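Local coordinates for scaffolding protein (Clostridium cellulolyticum, PDB 1G43) that probably anchors the cellulosome to crystalline cellulose through this calcium-binding, family IIIa cellulose-binding domain of its scaffoldin, at residues Y46-A51 and S129-Y134. Numbering follows the deposited sequence.
Sequences YYTQDA and SNDWSY. With CA (calcium ion), chain B.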
loop_
_atom_site.group_PDB
_atom_site.type_symbol
_atom_site.label_atom_id
_atom_site.label_comp_id
_atom_site.label_asym_id
_atom_site.label_seq_id
_atom_site.Cartn_x
_atom_site.Cartn_y
_atom_site.Cartn_z
ATOM N N TYR A 46 5.801 3.946 -4.130
ATOM C CA TYR A 46 6.454 4.857 -5.063
ATOM C C TYR A 46 6.877 4.277 -6.421
ATOM O O TYR A 46 7.449 3.210 -6.486
ATOM C CB TYR A 46 7.638 5.499 -4.352
ATOM C CG TYR A 46 7.235 6.401 -3.191
ATOM C CD1 TYR A 46 6.891 5.874 -1.942
ATOM C CD2 TYR A 46 7.203 7.778 -3.352
ATOM C CE1 TYR A 46 6.531 6.706 -0.876
ATOM C CE2 TYR A 46 6.842 8.620 -2.308
ATOM C CZ TYR A 46 6.510 8.083 -1.068
ATOM O OH TYR A 46 6.185 8.946 -0.041
ATOM N N TYR A 47 6.611 4.995 -7.506
ATOM C CA TYR A 47 6.943 4.497 -8.842
ATOM C C TYR A 47 7.210 5.582 -9.863
ATOM O O TYR A 47 7.026 6.775 -9.583
ATOM C CB TYR A 47 5.788 3.651 -9.380
ATOM C CG TYR A 47 4.497 4.435 -9.548
ATOM C CD1 TYR A 47 3.759 4.829 -8.439
ATOM C CD2 TYR A 47 4.019 4.794 -10.809
ATOM C CE1 TYR A 47 2.585 5.549 -8.559
ATOM C CE2 TYR A 47 2.827 5.526 -10.953
ATOM C CZ TYR A 47 2.116 5.893 -9.806
ATOM O OH TYR A 47 0.924 6.551 -9.876
ATOM N N THR A 48 7.658 5.161 -11.053
ATOM C CA THR A 48 7.873 6.092 -12.149
ATOM C C THR A 48 6.739 5.848 -13.127
ATOM O O THR A 48 6.502 4.736 -13.587
ATOM C CB THR A 48 9.257 5.947 -12.860
ATOM O OG1 THR A 48 9.563 4.569 -13.091
ATOM C CG2 THR A 48 10.364 6.623 -12.013
ATOM N N GLN A 49 6.018 6.912 -13.404
ATOM C CA GLN A 49 4.855 6.910 -14.272
ATOM C C GLN A 49 5.111 6.370 -15.700
ATOM O O GLN A 49 4.273 5.693 -16.275
ATOM C CB GLN A 49 4.342 8.357 -14.320
ATOM C CG GLN A 49 2.907 8.501 -14.700
ATOM C CD GLN A 49 2.409 9.930 -14.566
ATOM O OE1 GLN A 49 2.961 10.865 -15.152
ATOM N NE2 GLN A 49 1.349 10.099 -13.794
ATOM N N ASP A 50 6.283 6.666 -16.241
ATOM C CA ASP A 50 6.673 6.280 -17.601
ATOM C C ASP A 50 5.815 7.004 -18.668
ATOM O O ASP A 50 6.329 7.403 -19.694
ATOM C CB ASP A 50 6.609 4.765 -17.807
ATOM C CG ASP A 50 7.334 4.013 -16.738
ATOM O OD1 ASP A 50 8.350 4.516 -16.226
ATOM O OD2 ASP A 50 6.889 2.905 -16.406
ATOM N N ALA A 51 4.519 7.166 -18.431
ATOM C CA ALA A 51 3.638 7.900 -19.351
ATOM C C ALA A 51 2.546 8.566 -18.493
ATOM O O ALA A 51 2.179 8.069 -17.440
ATOM C CB ALA A 51 2.995 6.960 -20.396
ATOM N N SER A 129 10.731 -1.826 -13.623
ATOM C CA SER A 129 12.131 -1.869 -13.253
ATOM C C SER A 129 12.712 -0.545 -12.802
ATOM O O SER A 129 13.751 -0.542 -12.158
ATOM C CB SER A 129 13.005 -2.504 -14.366
ATOM O OG SER A 129 13.343 -1.622 -15.426
ATOM N N ASN A 130 12.069 0.571 -13.126
ATOM C CA ASN A 130 12.580 1.870 -12.652
ATOM C C ASN A 130 11.617 2.472 -11.614
ATOM O O ASN A 130 11.451 3.686 -11.519
ATOM C CB ASN A 130 12.793 2.849 -13.814
ATOM C CG ASN A 130 11.540 3.077 -14.616
ATOM O OD1 ASN A 130 10.517 2.512 -14.317
ATOM N ND2 ASN A 130 11.622 3.918 -15.641
ATOM N N ASP A 131 10.971 1.582 -10.870
ATOM C CA ASP A 131 10.064 1.950 -9.796
ATOM C C ASP A 131 10.752 1.716 -8.454
ATOM O O ASP A 131 11.203 0.615 -8.120
ATOM C CB ASP A 131 8.763 1.145 -9.852
ATOM C CG ASP A 131 7.939 1.476 -11.069
ATOM O OD1 ASP A 131 8.263 2.457 -11.757
ATOM O OD2 ASP A 131 6.966 0.757 -11.340
ATOM N N TRP A 132 10.814 2.791 -7.691
ATOM C CA TRP A 132 11.417 2.812 -6.390
ATOM C C TRP A 132 10.903 1.726 -5.448
ATOM O O TRP A 132 11.694 1.072 -4.794
ATOM C CB TRP A 132 11.180 4.181 -5.768
ATOM C CG TRP A 132 12.094 4.466 -4.657
ATOM C CD1 TRP A 132 13.376 4.929 -4.747
ATOM C CD2 TRP A 132 11.829 4.273 -3.265
ATOM N NE1 TRP A 132 13.925 5.040 -3.495
ATOM C CE2 TRP A 132 12.995 4.641 -2.566
ATOM C CE3 TRP A 132 10.717 3.826 -2.541
ATOM C CZ2 TRP A 132 13.080 4.573 -1.182
ATOM C CZ3 TRP A 132 10.800 3.760 -1.171
ATOM C CH2 TRP A 132 11.977 4.133 -0.502
ATOM N N SER A 133 9.593 1.525 -5.359
ATOM C CA SER A 133 9.099 0.502 -4.436
ATOM C C SER A 133 9.011 -0.885 -5.053
ATOM O O SER A 133 8.490 -1.794 -4.434
ATOM C CB SER A 133 7.714 0.869 -3.904
ATOM O OG SER A 133 7.743 2.109 -3.235
ATOM N N TYR A 134 9.526 -1.058 -6.261
ATOM C CA TYR A 134 9.403 -2.352 -6.897
ATOM C C TYR A 134 10.443 -3.411 -6.617
ATOM O O TYR A 134 11.647 -3.176 -6.621
ATOM C CB TYR A 134 9.281 -2.203 -8.430
ATOM C CG TYR A 134 9.201 -3.552 -9.171
ATOM C CD1 TYR A 134 8.047 -4.337 -9.121
ATOM C CD2 TYR A 134 10.314 -4.076 -9.841
ATOM C CE1 TYR A 134 8.006 -5.624 -9.720
ATOM C CE2 TYR A 134 10.282 -5.364 -10.441
ATOM C CZ TYR A 134 9.129 -6.124 -10.371
ATOM O OH TYR A 134 9.104 -7.370 -10.923
HETATM CA CA CA B . 8.082 2.996 -14.184
HETATM O O HOH W 1 5.791 1.623 -13.465
#
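The rings of Y46 and W132 meet obliquely, planes 75° apart; the nearest side-chain contact is Y46 CB to W132 CE3, 3.9 Å. S133 OG sits at the edge of both rings, near the plane of each. The carboxylate of D131 is met from above its plane: T48 N donates to D131 OD1 at 2.9 Å, nearly straight at 170°, while Y47 CB packs against D131 CG at 3.5 Å. The D50 and N130 side chains run past one another in opposing directions, carboxylate and amide turned only slightly apart, with a weak bond from N130 ND2 to D50 OD1.

The side chains of T48, D50, N130 and D131 converge on a calcium ion. T48 chelates it through its carbonyl O and OG1, D50 binds with both carboxylate oxygens, and N130 and D131 each supply OD1; a water, which also donates to D131 OD2, and the carbonyl of D127 complete the shell. In this CBM3 beta-sandwich the ion therefore ties the loop just past strand 41-47 to strand 126-127 and the loop that follows it. With OG1 held between backbone N and carbonyl carbon (chi1 44°), T48 can bind calcium at 2.4 Å and still donate to N130 O at 2.6 Å. The two carboxylates that reach the ion stay apart, D50 OD2 4.9 Å from D131 OD1, and the calcium between them probably offsets their like charge.

The type I turn D131-Y134 is clasped to Y46 at two points: Y46 N donates to S133 OG at 2.8 Å, and S133 N returns a bond to Y46 O at 3.0 Å. S133 OG is also hydrogen-bonded to the carbonyl of K145, and the hydroxyl of Y46 pairs with R44.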